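Local atomic coordinates of mandelate racemase/muconate lactonizing enzyme family protein (Bradyrhizobium sp. ORS 278, PDB entry 3TOY), a protein that is of unknown specific function but belongs to the mandelate racemase/muconate lactonizing enzyme family, with a calcium-binding site in its barrel domain. Residues 184-192 / 213-223; 226-237 / 259-267. All coordinates share one frame; numbering follows the deposited sequence.

Contact 1. Residues 184-192 / 213-223; sequences FRAIKSKGG and DIALMLDFNQS. With CA (calcium ion), chain E; P4C (O-acetaldehydyl-hexaethylene glycol), chain R; ACT (acetate ion), chain F.
K190 and D219 pair where two neighbouring parallel barrel strands, 186-190 and 215-219, run out toward the metal site. Upstream the packing is tight: backbone bonds alternate from R185 O to D219 O, and A186 CB meets A215 CB at 3.7 Å, with M217 CE against A186 CB. On the other face, I187 CB rests against L216 CD2, and L216, L218 and S189 on this face pack on helix 196-210. At the N-terminal ends the packing is looser: R185 is exposed to solvent, with I214 CD1 3.5 Å from its NE, and o-acetaldehydyl-hexaethylene glycol touches I214 and A215. At the C-terminal ends the contact turns polar. With chi1 at -176°, which sets the carboxylate opposite its own N, D219 OD2 meets the calcium at 2.4 Å. K190 NZ reaches D219 OD2 at 2.9 Å from above the carboxylate plane, and also donates to the acetate OXT. E245 and E271 complete the protein ligands, while K188 NZ bridges to E245 and E341. D219 OD1 accepts N221 N in an Asx turn; with OD2 shared by calcium and K190 NZ, the carboxylate is fixed through both oxygens.

Contact 2. Residues 226-237 / 259-267; sequences PAEATRRIARLA and VRERSEIPI. With CA (calcium ion), chain I; P4C (O-acetaldehydyl-hexaethylene glycol), chain N.
V259 plugs into helix 226-236 as a knob in a hole made by P226, A229, T230 and I233, joining two successive outer helices of the (beta/alpha)-barrel domain. Its two methyls divide the work: CG2 lies against P226 and A229, and CG1 touches I233 CD1 at 3.5 Å. I233 is the other large piece of the interface. Its CG1 branch, anti to the carbonyl carbon (chi1 -65°), carries CD1 to V259 CG1 and I267 CD1, whereas CG2 turns to S263 OG and to I265 CD1, 3.7 Å away. I265 CD1 also reaches A237, which closes the far end. No direct hydrogen bond spans the two segments; the polar link is a water that donates to V259 O and lies 2.7 Å from T230 OG1. At the subunit boundary, R262, which packs on S263 of a neighbouring subunit, crosses T230 at about a right angle.

A second shell sets these groups in place. I244 of strand 243-245 lies beneath I233, I265 and I267, so the helix pair is seated on the barrel wall. After the helix ends, S263 OG donates to I265 O at 2.6 Å, on a lone pair in the carbonyl plane, and ties the turn together. On the flank of helix 226-236 that meets helix 196-210, E228 forms a salt-bridge network: R231 grips it side-on with NE and NH2, and R232 NE takes the anti lone pair of OE2, while R232 NH1 also bridges to D199. Calcium holds the end of the other helix, bound by R260 O at 2.4 Å, S263 O at 2.6 Å and three waters.

Contact 1 pairs two barrel strands, and contact 2 packs two of the helices outside them; both are largely buried, but contact 2 sits farther from the chain's centre, about 24 Å against 15 Å. They are consecutive along the chain, since strand 215-219 leads into helix 226-236, and they touch through L218 CD2 and L236 CD1, 3.5 Å apart. Each has a calcium ion, with different chemistry: carboxylates at or just past the ends of three strands, with acetate and water, bind it in contact 1, whereas two backbone carbonyls and waters do so in contact 2. Backbone bonds join the segments of contact 1; those of contact 2 meet through aliphatic side chains and a bridging water.

Contact 1. Residues 184-192 / 213-223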
loop_
_atom_site.group_PDB
_atom_site.type_symbol
_atom_site.label_atom_id
_atom_site.label_comp_id
_atom_site.label_asym_id
_atom_site.label_seq_id
_atom_site.Cartn_x
_atom_site.Cartn_y
_atom_site.Cartn_z
ATOM N N PHE A 184 -35.146 17.459 22.517
ATOM C CA PHE A 184 -34.180 16.529 21.875
ATOM C C PHE A 184 -34.555 16.253 20.425
ATOM O O PHE A 184 -35.717 15.997 20.123
ATOM C CB PHE A 184 -34.127 15.196 22.626
ATOM C CG PHE A 184 -33.229 15.209 23.833
ATOM C CD1 PHE A 184 -31.850 15.301 23.689
ATOM C CD2 PHE A 184 -33.757 15.114 25.112
ATOM C CE1 PHE A 184 -31.011 15.313 24.793
ATOM C CE2 PHE A 184 -32.926 15.123 26.231
ATOM C CZ PHE A 184 -31.549 15.222 26.074
ATOM N N ARG A 185 -33.567 16.295 19.534
ATOM C CA ARG A 185 -33.786 15.986 18.131
ATOM C C ARG A 185 -32.956 14.764 17.722
ATOM O O ARG A 185 -32.767 14.505 16.546
ATOM C CB ARG A 185 -33.408 17.191 17.253
ATOM C CG ARG A 185 -34.324 18.416 17.401
ATOM C CD ARG A 185 -35.705 18.201 16.765
ATOM N NE ARG A 185 -36.669 17.654 17.720
ATOM C CZ ARG A 185 -37.562 18.379 18.393
ATOM N NH1 ARG A 185 -37.640 19.693 18.206
ATOM N NH2 ARG A 185 -38.385 17.790 19.252
ATOM N N ALA A 186 -32.464 14.026 18.712
ATOM C CA ALA A 186 -31.641 12.845 18.479
ATOM C C ALA A 186 -31.753 11.920 19.688
ATOM O O ALA A 186 -31.704 12.389 20.828
ATOM C CB ALA A 186 -30.183 13.267 18.241
ATOM N N ILE A 187 -31.916 10.618 19.425
ATOM C CA ILE A 187 -32.106 9.571 20.432
ATOM C C ILE A 187 -31.165 8.394 20.141
ATOM O O ILE A 187 -31.078 7.959 18.996
ATOM C CB ILE A 187 -33.538 8.990 20.353
ATOM C CG1 ILE A 187 -34.582 10.090 20.600
ATOM C CG2 ILE A 187 -33.727 7.898 21.373
ATOM C CD1 ILE A 187 -34.503 10.653 22.004
ATOM N N LYS A 188 -30.498 7.867 21.164
ATOM C CA LYS A 188 -29.692 6.650 20.998
ATOM C C LYS A 188 -30.294 5.505 21.786
ATOM O O LYS A 188 -30.731 5.684 22.926
ATOM C CB LYS A 188 -28.243 6.862 21.434
ATOM C CG LYS A 188 -27.336 5.617 21.193
ATOM C CD LYS A 188 -25.871 6.004 21.314
ATOM C CE LYS A 188 -25.424 6.106 22.761
ATOM N NZ LYS A 188 -23.988 6.480 22.870
ATOM N N SER A 189 -30.334 4.326 21.173
ATOM C CA SER A 189 -30.735 3.127 21.884
ATOM C C SER A 189 -29.698 2.002 21.704
ATOM O O SER A 189 -28.673 2.207 21.040
ATOM C CB SER A 189 -32.110 2.679 21.414
ATOM O OG SER A 189 -32.623 1.689 22.295
ATOM N N LYS A 190 -29.967 0.835 22.299
ATOM C CA LYS A 190 -28.999 -0.268 22.336
ATOM C C LYS A 190 -29.426 -1.463 21.506
ATOM O O LYS A 190 -30.621 -1.790 21.400
ATOM C CB LYS A 190 -28.759 -0.775 23.762
ATOM C CG LYS A 190 -28.493 0.268 24.812
ATOM C CD LYS A 190 -27.199 0.983 24.590
ATOM C CE LYS A 190 -26.521 1.354 25.912
ATOM N NZ LYS A 190 -25.471 2.384 25.594
ATOM N N GLY A 191 -28.436 -2.157 20.956
ATOM C CA GLY A 191 -28.704 -3.399 20.248
ATOM C C GLY A 191 -27.719 -4.498 20.565
ATOM O O GLY A 191 -26.806 -4.327 21.379
ATOM N N GLY A 192 -27.929 -5.647 19.935
ATOM C CA GLY A 192 -27.049 -6.795 20.104
ATOM C C GLY A 192 -27.413 -7.703 21.261
ATOM O O GLY A 192 -26.740 -8.692 21.503
ATOM N N ASP A 213 -37.654 13.020 11.204
ATOM C CA ASP A 213 -36.871 14.201 11.581
ATOM C C ASP A 213 -36.169 14.117 12.938
ATOM O O ASP A 213 -35.676 15.122 13.455
ATOM C CB ASP A 213 -37.752 15.445 11.528
ATOM C CG ASP A 213 -38.365 15.652 10.160
ATOM O OD1 ASP A 213 -37.747 15.218 9.158
ATOM O OD2 ASP A 213 -39.463 16.239 10.091
ATOM N N ILE A 214 -36.142 12.929 13.525
ATOM C CA ILE A 214 -35.387 12.724 14.749
ATOM C C ILE A 214 -34.199 11.822 14.399
ATOM O O ILE A 214 -34.375 10.799 13.738
ATOM C CB ILE A 214 -36.249 12.067 15.854
ATOM C CG1 ILE A 214 -37.437 12.965 16.221
ATOM C CG2 ILE A 214 -35.412 11.811 17.101
ATOM C CD1 ILE A 214 -37.025 14.358 16.754
ATOM N N ALA A 215 -32.991 12.213 14.802
ATOM C CA ALA A 215 -31.827 11.359 14.563
ATOM C C ALA A 215 -31.891 10.150 15.510
ATOM O O ALA A 215 -32.279 10.282 16.670
ATOM C CB ALA A 215 -30.532 12.121 14.742
ATOM N N LEU A 216 -31.542 8.967 14.993
ATOM C CA LEU A 216 -31.501 7.744 15.794
ATOM C C LEU A 216 -30.093 7.156 15.690
ATOM O O LEU A 216 -29.577 6.991 14.585
ATOM C CB LEU A 216 -32.463 6.705 15.235
ATOM C CG LEU A 216 -33.955 6.854 15.469
ATOM C CD1 LEU A 216 -34.655 5.675 14.803
ATOM C CD2 LEU A 216 -34.229 6.878 16.961
ATOM N N MET A 217 -29.492 6.845 16.829
ATOM C CA MET A 217 -28.210 6.159 16.866
ATOM C C MET A 217 -28.411 4.792 17.471
ATOM O O MET A 217 -29.314 4.604 18.305
ATOM C CB MET A 217 -27.205 6.946 17.713
ATOM C CG MET A 217 -26.716 8.245 17.082
ATOM S SD MET A 217 -27.875 9.604 17.317
ATOM C CE MET A 217 -26.764 10.973 17.730
ATOM N N LEU A 218 -27.572 3.833 17.075
ATOM C CA LEU A 218 -27.671 2.467 17.621
ATOM C C LEU A 218 -26.341 2.011 18.208
ATOM O O LEU A 218 -25.332 2.029 17.517
ATOM C CB LEU A 218 -28.180 1.491 16.548
ATOM C CG LEU A 218 -28.305 0.006 16.937
ATOM C CD1 LEU A 218 -29.291 -0.167 18.106
ATOM C CD2 LEU A 218 -28.762 -0.855 15.727
ATOM N N ASP A 219 -26.351 1.608 19.485
ATOM C CA ASP A 219 -25.152 1.202 20.189
ATOM C C ASP A 219 -25.157 -0.298 20.451
ATOM O O ASP A 219 -26.031 -0.806 21.157
ATOM C CB ASP A 219 -25.059 2.012 21.485
ATOM C CG ASP A 219 -23.793 1.745 22.289
ATOM O OD1 ASP A 219 -22.945 0.928 21.880
ATOM O OD2 ASP A 219 -23.639 2.399 23.344
ATOM N N PHE A 220 -24.198 -1.015 19.855
ATOM C CA PHE A 220 -24.074 -2.465 20.030
ATOM C C PHE A 220 -23.261 -2.853 21.254
ATOM O O PHE A 220 -23.182 -4.041 21.604
ATOM C CB PHE A 220 -23.469 -3.150 18.775
ATOM C CG PHE A 220 -24.442 -3.305 17.634
ATOM C CD1 PHE A 220 -25.587 -4.082 17.783
ATOM C CD2 PHE A 220 -24.201 -2.706 16.407
ATOM C CE1 PHE A 220 -26.485 -4.238 16.755
ATOM C CE2 PHE A 220 -25.117 -2.869 15.334
ATOM C CZ PHE A 220 -26.252 -3.642 15.516
ATOM N N ASN A 221 -22.631 -1.869 21.900
ATOM C CA ASN A 221 -21.820 -2.152 23.090
ATOM C C ASN A 221 -20.855 -3.321 22.912
ATOM O O ASN A 221 -20.716 -4.157 23.800
ATOM C CB ASN A 221 -22.713 -2.356 24.331
ATOM C CG ASN A 221 -23.211 -1.037 24.893
ATOM O OD1 ASN A 221 -24.359 -0.654 24.683
ATOM N ND2 ASN A 221 -22.323 -0.309 25.541
ATOM N N GLN A 222 -20.156 -3.359 21.770
ATOM C CA GLN A 222 -19.077 -4.340 21.553
ATOM C C GLN A 222 -19.548 -5.781 21.414
ATOM O O GLN A 222 -18.737 -6.714 21.506
ATOM C CB GLN A 222 -18.048 -4.286 22.674
ATOM C CG GLN A 222 -17.531 -2.880 23.030
ATOM C CD GLN A 222 -16.591 -2.931 24.197
ATOM O OE1 GLN A 222 -15.471 -3.459 24.092
ATOM N NE2 GLN A 222 -17.032 -2.394 25.344
ATOM N N SER A 223 -20.833 -5.969 21.143
ATOM C CA SER A 223 -21.426 -7.300 21.296
ATOM C C SER A 223 -21.301 -8.202 20.062
ATOM O O SER A 223 -21.611 -9.389 20.133
ATOM C CB SER A 223 -22.888 -7.177 21.724
ATOM O OG SER A 223 -23.651 -6.461 20.740
HETATM CA CA CA E . -21.699 3.479 24.258
HETATM O O1 P4C R . -20.549 15.215 9.776
HETATM C C2 P4C R . -20.827 15.648 11.115
HETATM C C3 P4C R . -21.395 17.065 11.128
HETATM O O4 P4C R . -21.248 17.561 12.463
HETATM C C5 P4C R . -21.783 18.873 12.666
HETATM C C6 P4C R . -22.470 18.971 14.034
HETATM O O7 P4C R . -23.783 18.419 13.934
HETATM C C8 P4C R . -24.515 18.270 15.164
HETATM C C9 P4C R . -25.957 18.751 14.928
HETATM O O10 P4C R . -26.878 17.713 14.595
HETATM C C11 P4C R . -27.993 18.169 13.803
HETATM C C12 P4C R . -27.662 18.193 12.312
HETATM O O13 P4C R . -28.594 17.423 11.540
HETATM C C14 P4C R . -28.092 17.011 10.260
HETATM C C15 P4C R . -27.486 15.604 10.285
HETATM O O16 P4C R . -28.279 14.634 9.581
HETATM C C17 P4C R . -28.031 13.279 9.988
HETATM C C18 P4C R . -29.173 12.333 9.598
HETATM O O19 P4C R . -30.211 12.342 10.590
HETATM C C20 P4C R . -31.504 12.014 10.070
HETATM C C21 P4C R . -32.606 12.469 11.029
HETATM O O22 P4C R . -32.773 13.891 10.988
HETATM C C ACT F . -22.417 2.814 27.574
HETATM O O ACT F . -22.469 4.025 27.906
HETATM O OXT ACT F . -22.631 2.558 26.371
HETATM C CH3 ACT F . -22.116 1.717 28.559
HETATM O O HOH W 1 -22.861 5.233 25.519
HETATM O O HOH W 2 -25.996 -2.956 23.607
HETATM O O HOH W 3 -20.824 1.662 23.215
#

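Contact 2. Residues 226-237 / 259-267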
loop_
_atom_site.group_PDB
_atom_site.type_symbol
_atom_site.label_atom_id
_atom_site.label_comp_id
_atom_site.label_asym_id
_atom_site.label_seq_id
_atom_site.Cartn_x
_atom_site.Cartn_y
_atom_site.Cartn_z
ATOM N N PRO A 226 -16.831 -8.856 13.645
ATOM C CA PRO A 226 -16.918 -8.042 12.444
ATOM C C PRO A 226 -17.853 -8.578 11.362
ATOM O O PRO A 226 -18.605 -7.803 10.775
ATOM C CB PRO A 226 -15.464 -7.981 11.969
ATOM C CG PRO A 226 -14.698 -7.999 13.269
ATOM C CD PRO A 226 -15.440 -8.997 14.114
ATOM N N ALA A 227 -17.849 -9.888 11.101
ATOM C CA ALA A 227 -18.729 -10.393 10.048
ATOM C C ALA A 227 -20.213 -10.166 10.422
ATOM O O ALA A 227 -21.025 -9.759 9.583
ATOM C CB ALA A 227 -18.456 -11.891 9.757
ATOM N N GLU A 228 -20.557 -10.419 11.678
ATOM C CA GLU A 228 -21.959 -10.236 12.078
ATOM C C GLU A 228 -22.358 -8.761 12.092
ATOM O O GLU A 228 -23.482 -8.399 11.707
ATOM C CB GLU A 228 -22.246 -10.895 13.424
ATOM C CG GLU A 228 -23.715 -10.758 13.868
ATOM C CD GLU A 228 -24.736 -11.497 12.976
ATOM O OE1 GLU A 228 -24.347 -12.324 12.110
ATOM O OE2 GLU A 228 -25.956 -11.274 13.169
ATOM N N ALA A 229 -21.444 -7.901 12.532
ATOM C CA ALA A 229 -21.724 -6.471 12.523
ATOM C C ALA A 229 -21.991 -6.029 11.089
ATOM O O ALA A 229 -22.949 -5.326 10.798
ATOM C CB ALA A 229 -20.555 -5.693 13.123
ATOM N N THR A 230 -21.133 -6.443 10.170
ATOM C CA THR A 230 -21.358 -6.101 8.764
ATOM C C THR A 230 -22.728 -6.550 8.241
ATOM O O THR A 230 -23.403 -5.804 7.534
ATOM C CB THR A 230 -20.230 -6.678 7.878
ATOM O OG1 THR A 230 -19.054 -5.890 8.095
ATOM C CG2 THR A 230 -20.594 -6.567 6.403
ATOM N N ARG A 231 -23.100 -7.777 8.571
ATOM C CA ARG A 231 -24.384 -8.350 8.168
ATOM C C ARG A 231 -25.557 -7.543 8.749
ATOM O O ARG A 231 -26.485 -7.180 8.037
ATOM C CB ARG A 231 -24.480 -9.813 8.632
ATOM C CG ARG A 231 -25.553 -10.594 7.876
ATOM C CD ARG A 231 -25.706 -12.034 8.388
ATOM N NE ARG A 231 -26.183 -12.028 9.765
ATOM C CZ ARG A 231 -27.476 -12.073 10.098
ATOM N NH1 ARG A 231 -28.396 -12.159 9.149
ATOM N NH2 ARG A 231 -27.839 -12.024 11.375
ATOM N N ARG A 232 -25.511 -7.253 10.046
ATOM C CA ARG A 232 -26.624 -6.512 10.662
ATOM C C ARG A 232 -26.717 -5.091 10.138
ATOM O O ARG A 232 -27.820 -4.582 9.890
ATOM C CB ARG A 232 -26.477 -6.464 12.179
ATOM C CG ARG A 232 -26.475 -7.862 12.810
ATOM C CD ARG A 232 -27.003 -7.863 14.250
ATOM N NE ARG A 232 -26.923 -9.208 14.823
ATOM C CZ ARG A 232 -27.366 -9.549 16.028
ATOM N NH1 ARG A 232 -27.965 -8.651 16.803
ATOM N NH2 ARG A 232 -27.218 -10.797 16.462
ATOM N N ILE A 233 -25.567 -4.431 10.012
ATOM C CA ILE A 233 -25.559 -3.044 9.547
ATOM C C ILE A 233 -26.192 -2.902 8.166
ATOM O O ILE A 233 -26.972 -1.981 7.927
ATOM C CB ILE A 233 -24.127 -2.424 9.579
ATOM C CG1 ILE A 233 -23.644 -2.330 11.037
ATOM C CG2 ILE A 233 -24.131 -1.059 8.867
ATOM C CD1 ILE A 233 -22.132 -1.927 11.178
ATOM N N ALA A 234 -25.893 -3.827 7.256
ATOM C CA ALA A 234 -26.474 -3.738 5.911
ATOM C C ALA A 234 -28.005 -3.835 5.957
ATOM O O ALA A 234 -28.722 -3.211 5.163
ATOM C CB ALA A 234 -25.916 -4.807 5.016
ATOM N N ARG A 235 -28.499 -4.626 6.887
ATOM C CA ARG A 235 -29.932 -4.868 6.970
ATOM C C ARG A 235 -30.633 -3.702 7.663
ATOM O O ARG A 235 -31.851 -3.541 7.552
ATOM C CB ARG A 235 -30.180 -6.183 7.712
ATOM C CG ARG A 235 -29.606 -7.381 6.957
ATOM C CD ARG A 235 -30.615 -7.947 5.945
ATOM N NE ARG A 235 -31.745 -8.548 6.652
ATOM C CZ ARG A 235 -31.815 -9.832 7.004
ATOM N NH1 ARG A 235 -30.827 -10.669 6.692
ATOM N NH2 ARG A 235 -32.874 -10.284 7.674
ATOM N N LEU A 236 -29.866 -2.891 8.384
ATOM C CA LEU A 236 -30.437 -1.742 9.102
ATOM C C LEU A 236 -30.292 -0.417 8.348
ATOM O O LEU A 236 -30.765 0.639 8.807
ATOM C CB LEU A 236 -29.770 -1.583 10.469
ATOM C CG LEU A 236 -30.026 -2.708 11.469
ATOM C CD1 LEU A 236 -29.075 -2.612 12.665
ATOM C CD2 LEU A 236 -31.494 -2.666 11.915
ATOM N N ALA A 237 -29.629 -0.449 7.204
ATOM C CA ALA A 237 -29.332 0.805 6.497
ATOM C C ALA A 237 -30.584 1.549 5.974
ATOM O O ALA A 237 -30.512 2.723 5.631
ATOM C CB ALA A 237 -28.340 0.551 5.381
ATOM N N VAL A 259 -15.177 -3.430 9.563
ATOM C CA VAL A 259 -16.606 -3.071 9.539
ATOM C C VAL A 259 -16.787 -1.722 8.870
ATOM O O VAL A 259 -17.644 -1.548 7.990
ATOM C CB VAL A 259 -17.203 -3.051 10.963
ATOM C CG1 VAL A 259 -18.683 -2.556 10.950
ATOM C CG2 VAL A 259 -17.107 -4.449 11.591
ATOM N N ARG A 260 -15.972 -0.754 9.271
ATOM C CA ARG A 260 -16.096 0.577 8.701
ATOM C C ARG A 260 -15.978 0.558 7.177
ATOM O O ARG A 260 -16.733 1.239 6.464
ATOM C CB ARG A 260 -14.996 1.461 9.255
ATOM C CG ARG A 260 -15.053 2.914 8.766
ATOM C CD ARG A 260 -13.796 3.639 9.185
ATOM N NE ARG A 260 -13.760 4.987 8.627
ATOM C CZ ARG A 260 -12.633 5.670 8.427
ATOM N NH1 ARG A 260 -11.471 5.122 8.727
ATOM N NH2 ARG A 260 -12.667 6.896 7.921
ATOM N N GLU A 261 -14.996 -0.192 6.679
ATOM C CA GLU A 261 -14.769 -0.277 5.228
ATOM C C GLU A 261 -15.995 -0.758 4.438
ATOM O O GLU A 261 -16.245 -0.311 3.308
ATOM C CB GLU A 261 -13.537 -1.154 4.932
ATOM C CG GLU A 261 -12.213 -0.365 5.108
ATOM C CD GLU A 261 -10.979 -1.248 5.418
ATOM O OE1 GLU A 261 -10.898 -2.389 4.900
ATOM O OE2 GLU A 261 -10.084 -0.786 6.175
ATOM N N ARG A 262 -16.758 -1.658 5.034
ATOM C CA ARG A 262 -17.921 -2.254 4.368
ATOM C C ARG A 262 -19.234 -1.563 4.738
ATOM O O ARG A 262 -20.258 -1.766 4.088
ATOM C CB ARG A 262 -17.999 -3.732 4.781
ATOM C CG ARG A 262 -16.935 -4.627 4.092
ATOM C CD ARG A 262 -17.392 -4.944 2.669
ATOM N NE ARG A 262 -17.466 -6.387 2.429
ATOM C CZ ARG A 262 -18.599 -7.090 2.382
ATOM N NH1 ARG A 262 -19.782 -6.494 2.537
ATOM N NH2 ARG A 262 -18.549 -8.400 2.170
ATOM N N SER A 263 -19.222 -0.738 5.782
ATOM C CA SER A 263 -20.490 -0.147 6.282
ATOM C C SER A 263 -20.969 1.067 5.485
ATOM O O SER A 263 -20.188 1.965 5.169
ATOM C CB SER A 263 -20.346 0.287 7.757
ATOM O OG SER A 263 -21.580 0.843 8.209
ATOM N N GLU A 264 -22.269 1.118 5.204
ATOM C CA GLU A 264 -22.873 2.307 4.620
ATOM C C GLU A 264 -23.376 3.277 5.714
ATOM O O GLU A 264 -23.880 4.363 5.420
ATOM C CB GLU A 264 -24.014 1.925 3.677
ATOM C CG GLU A 264 -23.571 1.136 2.443
ATOM C CD GLU A 264 -22.913 2.003 1.369
ATOM O OE1 GLU A 264 -22.082 2.878 1.713
ATOM O OE2 GLU A 264 -23.221 1.799 0.170
ATOM N N ILE A 265 -23.232 2.882 6.972
ATOM C CA ILE A 265 -23.598 3.756 8.097
ATOM C C ILE A 265 -22.331 4.120 8.842
ATOM O O ILE A 265 -21.482 3.256 9.041
ATOM C CB ILE A 265 -24.549 3.021 9.082
ATOM C CG1 ILE A 265 -25.740 2.415 8.315
ATOM C CG2 ILE A 265 -25.009 3.989 10.196
ATOM C CD1 ILE A 265 -26.722 1.577 9.219
ATOM N N PRO A 266 -22.188 5.404 9.235
ATOM C CA PRO A 266 -20.965 5.800 9.916
ATOM C C PRO A 266 -20.742 4.968 11.172
ATOM O O PRO A 266 -21.695 4.650 11.904
ATOM C CB PRO A 266 -21.191 7.275 10.235
ATOM C CG PRO A 266 -22.169 7.755 9.108
ATOM C CD PRO A 266 -23.066 6.545 8.906
ATOM N N ILE A 267 -19.482 4.624 11.421
ATOM C CA ILE A 267 -19.114 3.840 12.593
ATOM C C ILE A 267 -18.582 4.785 13.658
ATOM O O ILE A 267 -17.692 5.591 13.384
ATOM C CB ILE A 267 -18.005 2.836 12.226
ATOM C CG1 ILE A 267 -18.530 1.858 11.175
ATOM C CG2 ILE A 267 -17.524 2.073 13.455
ATOM C CD1 ILE A 267 -19.844 1.076 11.615
HETATM CA CA CA I . -17.899 3.066 5.506
HETATM O O1 P4C N . -20.125 -13.939 12.452
HETATM C C2 P4C N . -20.083 -15.367 12.607
HETATM C C3 P4C N . -21.146 -15.772 13.621
HETATM O O4 P4C N . -20.509 -16.487 14.667
HETATM C C5 P4C N . -21.320 -16.577 15.831
HETATM C C6 P4C N . -21.482 -18.052 16.165
HETATM O O7 P4C N . -22.452 -18.623 15.284
HETATM C C8 P4C N . -22.585 -20.028 15.511
HETATM C C9 P4C N . -23.589 -20.608 14.537
HETATM O O10 P4C N . -24.860 -20.074 14.881
HETATM C C11 P4C N . -25.889 -20.692 14.122
HETATM C C12 P4C N . -27.174 -19.917 14.341
HETATM O O13 P4C N . -26.907 -18.528 14.166
HETATM C C14 P4C N . -28.103 -17.747 14.198
HETATM C C15 P4C N . -27.774 -16.339 13.726
HETATM O O16 P4C N . -27.571 -16.374 12.316
HETATM C C17 P4C N . -26.767 -15.304 11.829
HETATM C C18 P4C N . -26.474 -15.566 10.355
HETATM O O19 P4C N . -27.685 -15.509 9.601
HETATM C C20 P4C N . -27.507 -15.876 8.232
HETATM C C21 P4C N . -28.855 -15.953 7.520
HETATM O O22 P4C N . -29.600 -17.091 7.969
HETATM O O HOH W 4 -19.872 -3.322 7.735
HETATM O O HOH W 5 -17.075 2.815 3.482
HETATM O O HOH W 6 -18.746 3.637 7.635
HETATM O O HOH W 7 -16.276 4.954 6.010
#